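Local structure of response regulator receiver protein (Dyadobacter fermentans, 4XLT) at residues Ile57-Gln62 and Phe69-His74; Ser31-Asn36 and Ile42-Ser47. The protein probably acts as a receiver in two-component signalling, relaying a signal by accepting a phosphoryl group. One frame throughout, in Å; residues are numbered along the deposited sequence.

Contact 1 (Ile57-Gln62 and Phe69-His74); sequences ILLDLQ and FEFTEH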
ATOM      1  N   ILE A  57      -8.383 -12.591   6.690  1.00 14.13           N
ATOM      2  CA  ILE A  57      -8.728 -13.586   5.684  1.00 17.37           C
ATOM      3  C   ILE A  57      -7.872 -14.839   5.833  1.00 20.44           C
ATOM      4  O   ILE A  57      -6.645 -14.776   5.768  1.00 16.12           O
ATOM      5  CB  ILE A  57      -8.565 -13.035   4.257  1.00 19.31           C
ATOM      6  CG1 ILE A  57      -9.469 -11.817   4.050  1.00 24.66           C
ATOM      7  CG2 ILE A  57      -8.882 -14.118   3.235  1.00 14.92           C
ATOM      8  CD1 ILE A  57      -9.462 -11.270   2.632  1.00 12.56           C
ATOM      9  N   LEU A  58      -8.531 -15.974   6.039  1.00 15.57           N
ATOM     10  CA  LEU A  58      -7.847 -17.258   6.122  1.00 17.19           C
ATOM     11  C   LEU A  58      -8.013 -18.010   4.809  1.00 19.60           C
ATOM     12  O   LEU A  58      -9.109 -18.448   4.461  1.00 21.67           O
ATOM     13  CB  LEU A  58      -8.383 -18.085   7.289  1.00 18.68           C
ATOM     14  CG  LEU A  58      -8.389 -17.393   8.653  1.00 17.31           C
ATOM     15  CD1 LEU A  58      -8.851 -18.357   9.733  1.00 19.61           C
ATOM     16  CD2 LEU A  58      -7.017 -16.820   8.986  1.00 15.72           C
ATOM     17  N   LEU A  59      -6.914 -18.147   4.080  1.00 19.86           N
ATOM     18  CA  LEU A  59      -6.944 -18.723   2.746  1.00 22.70           C
ATOM     19  C   LEU A  59      -6.253 -20.081   2.715  1.00 25.64           C
ATOM     20  O   LEU A  59      -5.105 -20.212   3.138  1.00 24.89           O
ATOM     21  CB  LEU A  59      -6.285 -17.767   1.754  1.00 21.71           C
ATOM     22  CG  LEU A  59      -6.133 -18.259   0.318  1.00 28.63           C
ATOM     23  CD1 LEU A  59      -7.489 -18.374  -0.352  1.00 27.36           C
ATOM     24  CD2 LEU A  59      -5.214 -17.332  -0.458  1.00 24.75           C
ATOM     25  N   ASP A  60      -6.954 -21.097   2.221  1.00 29.42           N
ATOM     26  CA  ASP A  60      -6.369 -22.428   2.140  1.00 33.05           C
ATOM     27  C   ASP A  60      -5.359 -22.509   1.001  1.00 38.49           C
ATOM     28  O   ASP A  60      -5.562 -21.933  -0.067  1.00 44.57           O
ATOM     29  CB  ASP A  60      -7.450 -23.494   1.959  1.00 40.29           C
ATOM     30  CG  ASP A  60      -6.869 -24.881   1.760  1.00 52.25           C
ATOM     31  OD1 ASP A  60      -6.363 -25.467   2.740  1.00 41.88           O
ATOM     32  OD2 ASP A  60      -6.914 -25.382   0.617  1.00 62.65           O
ATOM     33  N   LEU A  61      -4.270 -23.231   1.243  1.00 39.58           N
ATOM     34  CA  LEU A  61      -3.194 -23.371   0.268  1.00 45.21           C
ATOM     35  C   LEU A  61      -3.572 -24.276  -0.908  1.00 52.60           C
ATOM     36  O   LEU A  61      -3.683 -23.815  -2.044  1.00 50.86           O
ATOM     37  CB  LEU A  61      -1.936 -23.905   0.953  1.00 46.10           C
ATOM     38  CG  LEU A  61      -0.690 -23.989   0.074  1.00 51.01           C
ATOM     39  CD1 LEU A  61      -0.395 -22.630  -0.530  1.00 45.21           C
ATOM     40  CD2 LEU A  61       0.496 -24.494   0.879  1.00 52.64           C
ATOM     41  N   GLN A  62      -3.760 -25.564  -0.636  1.00 59.91           N
ATOM     42  CA  GLN A  62      -4.104 -26.522  -1.686  1.00 70.64           C
ATOM     43  C   GLN A  62      -5.557 -26.369  -2.123  1.00 73.59           C
ATOM     44  O   GLN A  62      -6.434 -27.106  -1.669  1.00 67.29           O
ATOM     45  CB  GLN A  62      -3.850 -27.960  -1.224  1.00 70.52           C
ATOM     46  CG  GLN A  62      -2.385 -28.369  -1.217  1.00 73.04           C
ATOM     47  CD  GLN A  62      -1.637 -27.839  -0.013  1.00 75.41           C
ATOM     48  OE1 GLN A  62      -2.222 -27.615   1.047  1.00 76.13           O
ATOM     49  NE2 GLN A  62      -0.333 -27.632  -0.169  1.00 79.14           N
ATOM     50  N   PHE A  69      -2.093 -19.167  -4.665  1.00115.58           N
ATOM     51  CA  PHE A  69      -1.216 -18.219  -5.344  1.00117.10           C
ATOM     52  C   PHE A  69      -1.800 -17.757  -6.677  1.00108.89           C
ATOM     53  O   PHE A  69      -1.127 -17.092  -7.465  1.00114.66           O
ATOM     54  CB  PHE A  69       0.170 -18.832  -5.543  1.00126.50           C
ATOM     55  CG  PHE A  69       0.796 -19.318  -4.268  1.00128.79           C
ATOM     56  CD1 PHE A  69       1.128 -18.424  -3.262  1.00122.83           C
ATOM     57  CD2 PHE A  69       1.044 -20.664  -4.068  1.00136.52           C
ATOM     58  CE1 PHE A  69       1.698 -18.864  -2.083  1.00124.91           C
ATOM     59  CE2 PHE A  69       1.616 -21.111  -2.891  1.00138.32           C
ATOM     60  CZ  PHE A  69       1.940 -20.210  -1.896  1.00132.39           C
ATOM     61  N   GLU A  70      -3.053 -18.122  -6.923  1.00 88.15           N
ATOM     62  CA  GLU A  70      -3.826 -17.520  -8.001  1.00 64.70           C
ATOM     63  C   GLU A  70      -4.827 -16.551  -7.388  1.00 47.01           C
ATOM     64  O   GLU A  70      -5.197 -15.548  -8.000  1.00 46.28           O
ATOM     65  CB  GLU A  70      -4.544 -18.579  -8.840  1.00 61.68           C
ATOM     66  CG  GLU A  70      -3.625 -19.454  -9.681  1.00 73.71           C
ATOM     67  CD  GLU A  70      -3.147 -20.693  -8.944  1.00 80.42           C
ATOM     68  OE1 GLU A  70      -3.245 -21.797  -9.520  1.00 77.21           O
ATOM     69  OE2 GLU A  70      -2.668 -20.564  -7.798  1.00 84.62           O
ATOM     70  N   PHE A  71      -5.255 -16.859  -6.168  1.00 40.21           N
ATOM     71  CA  PHE A  71      -6.148 -15.982  -5.423  1.00 33.29           C
ATOM     72  C   PHE A  71      -5.466 -14.654  -5.120  1.00 29.85           C
ATOM     73  O   PHE A  71      -6.085 -13.596  -5.213  1.00 24.02           O
ATOM     74  CB  PHE A  71      -6.600 -16.647  -4.119  1.00 33.49           C
ATOM     75  CG  PHE A  71      -7.479 -15.774  -3.264  1.00 24.42           C
ATOM     76  CD1 PHE A  71      -8.855 -15.818  -3.396  1.00 29.17           C
ATOM     77  CD2 PHE A  71      -6.928 -14.910  -2.325  1.00 24.43           C
ATOM     78  CE1 PHE A  71      -9.668 -15.018  -2.613  1.00 28.51           C
ATOM     79  CE2 PHE A  71      -7.736 -14.105  -1.541  1.00 23.67           C
ATOM     80  CZ  PHE A  71      -9.109 -14.161  -1.685  1.00 24.40           C
ATOM     81  N   THR A  72      -4.191 -14.719  -4.749  1.00 32.97           N
ATOM     82  CA  THR A  72      -3.440 -13.522  -4.390  1.00 34.88           C
ATOM     83  C   THR A  72      -3.253 -12.599  -5.585  1.00 23.31           C
ATOM     84  O   THR A  72      -3.149 -11.384  -5.425  1.00 26.47           O
ATOM     85  CB  THR A  72      -2.059 -13.870  -3.807  1.00 30.58           C
ATOM     86  OG1 THR A  72      -1.376 -14.769  -4.692  1.00 37.09           O
ATOM     87  CG2 THR A  72      -2.213 -14.515  -2.440  1.00 25.25           C
ATOM     88  N   GLU A  73      -3.212 -13.177  -6.780  1.00 26.96           N
ATOM     89  CA  GLU A  73      -3.068 -12.384  -7.995  1.00 30.33           C
ATOM     90  C   GLU A  73      -4.302 -11.517  -8.210  1.00 31.11           C
ATOM     91  O   GLU A  73      -4.190 -10.335  -8.538  1.00 33.88           O
ATOM     92  CB  GLU A  73      -2.829 -13.283  -9.207  1.00 33.18           C
ATOM     93  CG  GLU A  73      -1.585 -14.143  -9.094  1.00 61.44           C
ATOM     94  CD  GLU A  73      -1.157 -14.713 -10.429  1.00 73.81           C
ATOM     95  OE1 GLU A  73      -1.404 -14.052 -11.460  1.00 78.71           O
ATOM     96  OE2 GLU A  73      -0.579 -15.820 -10.448  1.00 81.81           O
ATOM     97  N   HIS A  74      -5.476 -12.110  -8.019  1.00 23.75           N
ATOM     98  CA  HIS A  74      -6.723 -11.360  -8.088  1.00 20.96           C
ATOM     99  C   HIS A  74      -6.868 -10.437  -6.888  1.00 17.15           C
ATOM    100  O   HIS A  74      -7.444  -9.356  -6.995  1.00 24.59           O
ATOM    101  CB  HIS A  74      -7.916 -12.308  -8.174  1.00 21.95           C
ATOM    102  CG  HIS A  74      -8.092 -12.924  -9.525  1.00 27.66           C
ATOM    103  ND1 HIS A  74      -8.676 -12.253 -10.577  1.00 26.44           N
ATOM    104  CD2 HIS A  74      -7.752 -14.146 -10.000  1.00 30.59           C
ATOM    105  CE1 HIS A  74      -8.693 -13.035 -11.640  1.00 36.81           C
ATOM    106  NE2 HIS A  74      -8.139 -14.190 -11.317  1.00 44.50           N
TER
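L59 reaches from strand 54-60 to the ring of F71 on helix 68-75, and both of its methyl groups meet that ring. CD1 of L59 sits over one face, 4.1 Å from the centroid of the F71 ring and 18° off the ring normal. This is a CH-pi contact, displaced from the ring centre toward the rim. CD2 of L59 comes closer at one place, 3.5 Å from CD2 of F71. In F71, CG anti to the backbone N (chi1 177°) lays the ring against L59. Shortening L59 to an alanine removes both methyls and would probably leave this face of F71 without their cover, with a gap between strand and helix. The pair lies in the CheY-like receiver fold, where a helix packs on a central parallel sheet. D60, the predicted phosphorylation site, follows L59 directly, and its OD1 forms a salt bridge with K115. L61, just past the strand end, meets F69 on helix 68-75. CD1 of L61 approaches the F69 ring obliquely, 3.5 Å from CE2 of F69 and 3.6 Å from CZ of F69. The F69 ring is poorly ordered, so its exact tilt is less certain. F71 also touches A38 and A41 of helix 38-46, while F69 meets M90 of strand 86-92 and Q102 of helix 97-105.

Contact 2 (Ser31-Asn36 and Ile42-Ser47); sequences SVRTFN and IDHLRS
The imidazole of H44 has the side chain of R33 over one face. CD of R33 stands 3.6 Å from the centroid of the H44 ring and 19° off its normal, a CH-pi contact. The guanidinium plane of R33 is turned only 25° from that of the imidazole. NE2 of H44 in turn sits over one face of the guanidinium, 3.2 Å above its plane and offset toward its rim. NE of R33 is 3.3 Å from NE2 of H44, but the angle is too poor for a hydrogen bond. A bend at chi3 (-59°) turns the end of the R33 chain across the ring. F35 meets H44 obliquely. Its CZ lies 3.5 Å from CB of H44 and 3.6 Å from CG of H44, and the two ring centroids are 5.3 Å apart. ND1 of H44 is buried here without a polar partner in the model. The carbonyl of H44 is well supplied: OG of S47 donates to O of H44 at 2.7 Å, and N of S47 donates to the same O from the same face of its plane. H44 and F35 both also touch I7 of strand 4-9. The contact joins an outermost strand of the sheet to the helix that follows it, part of the beta-alpha-beta crossover from strand 31-35 through helix 38-46 to strand 54-60 in the receiver fold.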
ATOM      1  N   SER A  31     -18.262 -12.324  13.730  1.00 55.33           N
ATOM      2  CA  SER A  31     -18.729 -12.297  12.348  1.00 55.16           C
ATOM      3  C   SER A  31     -17.799 -13.080  11.427  1.00 47.54           C
ATOM      4  O   SER A  31     -16.751 -12.582  11.011  1.00 41.82           O
ATOM      5  CB  SER A  31     -18.866 -10.853  11.857  1.00 55.83           C
ATOM      6  OG  SER A  31     -17.634 -10.160  11.949  1.00 54.54           O
ATOM      7  N   VAL A  32     -18.191 -14.309  11.111  1.00 49.48           N
ATOM      8  CA  VAL A  32     -17.409 -15.151  10.216  1.00 41.23           C
ATOM      9  C   VAL A  32     -18.123 -15.359   8.886  1.00 31.79           C
ATOM     10  O   VAL A  32     -19.230 -15.892   8.837  1.00 38.34           O
ATOM     11  CB  VAL A  32     -17.113 -16.525  10.841  1.00 39.92           C
ATOM     12  CG1 VAL A  32     -16.239 -17.348   9.907  1.00 30.41           C
ATOM     13  CG2 VAL A  32     -16.444 -16.356  12.194  1.00 37.65           C
ATOM     14  N   ARG A  33     -17.475 -14.930   7.810  1.00 29.26           N
ATOM     15  CA  ARG A  33     -17.986 -15.140   6.465  1.00 28.85           C
ATOM     16  C   ARG A  33     -17.217 -16.294   5.824  1.00 27.28           C
ATOM     17  O   ARG A  33     -15.992 -16.346   5.907  1.00 31.91           O
ATOM     18  CB  ARG A  33     -17.850 -13.860   5.642  1.00 27.62           C
ATOM     19  CG  ARG A  33     -18.900 -13.683   4.566  1.00 48.53           C
ATOM     20  CD  ARG A  33     -18.703 -12.368   3.832  1.00 54.18           C
ATOM     21  NE  ARG A  33     -18.775 -11.217   4.727  1.00 55.80           N
ATOM     22  CZ  ARG A  33     -19.882 -10.520   4.958  1.00 59.48           C
ATOM     23  NH1 ARG A  33     -21.019 -10.854   4.360  1.00 54.40           N
ATOM     24  NH2 ARG A  33     -19.854  -9.485   5.788  1.00 66.59           N
ATOM     25  N   THR A  34     -17.930 -17.227   5.200  1.00 28.42           N
ATOM     26  CA  THR A  34     -17.282 -18.404   4.623  1.00 36.60           C
ATOM     27  C   THR A  34     -17.474 -18.507   3.115  1.00 27.19           C
ATOM     28  O   THR A  34     -18.578 -18.322   2.603  1.00 33.08           O
ATOM     29  CB  THR A  34     -17.799 -19.708   5.268  1.00 32.15           C
ATOM     30  OG1 THR A  34     -19.224 -19.777   5.138  1.00 40.53           O
ATOM     31  CG2 THR A  34     -17.422 -19.766   6.741  1.00 29.90           C
ATOM     32  N   PHE A  35     -16.393 -18.817   2.407  1.00 25.38           N
ATOM     33  CA  PHE A  35     -16.454 -18.977   0.960  1.00 38.72           C
ATOM     34  C   PHE A  35     -15.844 -20.300   0.518  1.00 25.43           C
ATOM     35  O   PHE A  35     -14.751 -20.671   0.949  1.00 24.10           O
ATOM     36  CB  PHE A  35     -15.749 -17.817   0.255  1.00 23.63           C
ATOM     37  CG  PHE A  35     -16.399 -16.486   0.489  1.00 23.91           C
ATOM     38  CD1 PHE A  35     -17.532 -16.120  -0.221  1.00 25.66           C
ATOM     39  CD2 PHE A  35     -15.876 -15.600   1.417  1.00 26.33           C
ATOM     40  CE1 PHE A  35     -18.133 -14.895  -0.008  1.00 30.16           C
ATOM     41  CE2 PHE A  35     -16.470 -14.371   1.634  1.00 23.27           C
ATOM     42  CZ  PHE A  35     -17.601 -14.019   0.922  1.00 36.25           C
ATOM     43  N   ASN A  36     -16.560 -20.995  -0.356  1.00 27.24           N
ATOM     44  CA  ASN A  36     -16.145 -22.299  -0.849  1.00 38.35           C
ATOM     45  C   ASN A  36     -15.325 -22.175  -2.131  1.00 37.09           C
ATOM     46  O   ASN A  36     -14.767 -23.157  -2.623  1.00 27.61           O
ATOM     47  CB  ASN A  36     -17.373 -23.183  -1.083  1.00 47.68           C
ATOM     48  CG  ASN A  36     -17.023 -24.649  -1.219  1.00 60.00           C
ATOM     49  OD1 ASN A  36     -15.943 -25.081  -0.815  1.00 71.61           O
ATOM     50  ND2 ASN A  36     -17.940 -25.428  -1.784  1.00 54.01           N
ATOM     51  N   ILE A  42     -13.461 -13.401  -4.010  1.00 19.60           N
ATOM     52  CA  ILE A  42     -12.996 -12.217  -4.722  1.00 23.30           C
ATOM     53  C   ILE A  42     -14.162 -11.284  -5.048  1.00 25.94           C
ATOM     54  O   ILE A  42     -14.054 -10.067  -4.886  1.00 24.01           O
ATOM     55  CB  ILE A  42     -12.250 -12.595  -6.019  1.00 25.52           C
ATOM     56  CG1 ILE A  42     -10.893 -13.220  -5.687  1.00 24.17           C
ATOM     57  CG2 ILE A  42     -12.028 -11.374  -6.892  1.00 30.20           C
ATOM     58  CD1 ILE A  42      -9.965 -12.291  -4.920  1.00 24.91           C
ATOM     59  N   ASP A  43     -15.274 -11.866  -5.496  1.00 28.68           N
ATOM     60  CA  ASP A  43     -16.483 -11.102  -5.801  1.00 28.94           C
ATOM     61  C   ASP A  43     -16.950 -10.279  -4.605  1.00 25.92           C
ATOM     62  O   ASP A  43     -17.288  -9.106  -4.749  1.00 25.34           O
ATOM     63  CB  ASP A  43     -17.613 -12.030  -6.258  1.00 32.18           C
ATOM     64  CG  ASP A  43     -17.376 -12.606  -7.639  1.00 44.03           C
ATOM     65  OD1 ASP A  43     -16.522 -12.065  -8.372  1.00 46.93           O
ATOM     66  OD2 ASP A  43     -18.051 -13.597  -7.993  1.00 54.58           O
ATOM     67  N   HIS A  44     -16.971 -10.898  -3.429  1.00 23.68           N
ATOM     68  CA  HIS A  44     -17.367 -10.198  -2.213  1.00 23.95           C
ATOM     69  C   HIS A  44     -16.413  -9.052  -1.884  1.00 31.28           C
ATOM     70  O   HIS A  44     -16.843  -7.969  -1.481  1.00 35.84           O
ATOM     71  CB  HIS A  44     -17.440 -11.164  -1.034  1.00 23.92           C
ATOM     72  CG  HIS A  44     -17.572 -10.482   0.292  1.00 24.09           C
ATOM     73  ND1 HIS A  44     -16.523 -10.366   1.178  1.00 29.49           N
ATOM     74  CD2 HIS A  44     -18.626  -9.862   0.875  1.00 26.11           C
ATOM     75  CE1 HIS A  44     -16.926  -9.713   2.253  1.00 23.48           C
ATOM     76  NE2 HIS A  44     -18.198  -9.395   2.093  1.00 25.70           N
ATOM     77  N   LEU A  45     -15.118  -9.289  -2.060  1.00 28.73           N
ATOM     78  CA  LEU A  45     -14.113  -8.274  -1.760  1.00 27.81           C
ATOM     79  C   LEU A  45     -14.199  -7.085  -2.717  1.00 18.76           C
ATOM     80  O   LEU A  45     -13.951  -5.948  -2.328  1.00 19.16           O
ATOM     81  CB  LEU A  45     -12.710  -8.884  -1.801  1.00 16.71           C
ATOM     82  CG  LEU A  45     -12.383  -9.863  -0.670  1.00 18.04           C
ATOM     83  CD1 LEU A  45     -11.008 -10.484  -0.865  1.00 19.68           C
ATOM     84  CD2 LEU A  45     -12.469  -9.163   0.676  1.00 16.53           C
ATOM     85  N   ARG A  46     -14.566  -7.347  -3.967  1.00 19.69           N
ATOM     86  CA  ARG A  46     -14.653  -6.289  -4.968  1.00 22.66           C
ATOM     87  C   ARG A  46     -15.808  -5.330  -4.697  1.00 21.97           C
ATOM     88  O   ARG A  46     -15.865  -4.241  -5.272  1.00 36.01           O
ATOM     89  CB  ARG A  46     -14.793  -6.888  -6.368  1.00 25.92           C
ATOM     90  CG  ARG A  46     -13.484  -7.387  -6.955  1.00 28.30           C
ATOM     91  CD  ARG A  46     -13.707  -8.173  -8.236  1.00 37.31           C
ATOM     92  NE  ARG A  46     -12.447  -8.635  -8.812  1.00 49.47           N
ATOM     93  CZ  ARG A  46     -12.355  -9.526  -9.794  1.00 62.92           C
ATOM     94  NH1 ARG A  46     -13.451 -10.064 -10.314  1.00 62.83           N
ATOM     95  NH2 ARG A  46     -11.163  -9.887 -10.252  1.00 66.88           N
ATOM     96  N   SER A  47     -16.726  -5.730  -3.824  1.00 23.09           N
ATOM     97  CA  SER A  47     -17.865  -4.885  -3.488  1.00 29.06           C
ATOM     98  C   SER A  47     -17.615  -4.087  -2.209  1.00 24.62           C
ATOM     99  O   SER A  47     -18.459  -3.299  -1.785  1.00 26.43           O
ATOM    100  CB  SER A  47     -19.136  -5.727  -3.344  1.00 27.41           C
ATOM    101  OG  SER A  47     -19.066  -6.574  -2.210  1.00 32.92           O
TER

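Overall arrangement
From the N terminus, strand 4-9 and helix 13-25 come first. Contact 2 then closes a short loop between strand 31-35 and helix 38-46. The chain goes on to strand 54-60, and contact 1 closes the loop from this strand to helix 68-75. The two contacts therefore follow in series, neither nested nor crossed, with centres about 13 Å apart. Both tie a helix to the same parallel sheet, contact 2 at an outermost strand and contact 1 at the middle one. The two also touch directly: CE1 of F71 lies 3.6 Å from CD1 of I42, so helices 38-46 and 68-75 meet.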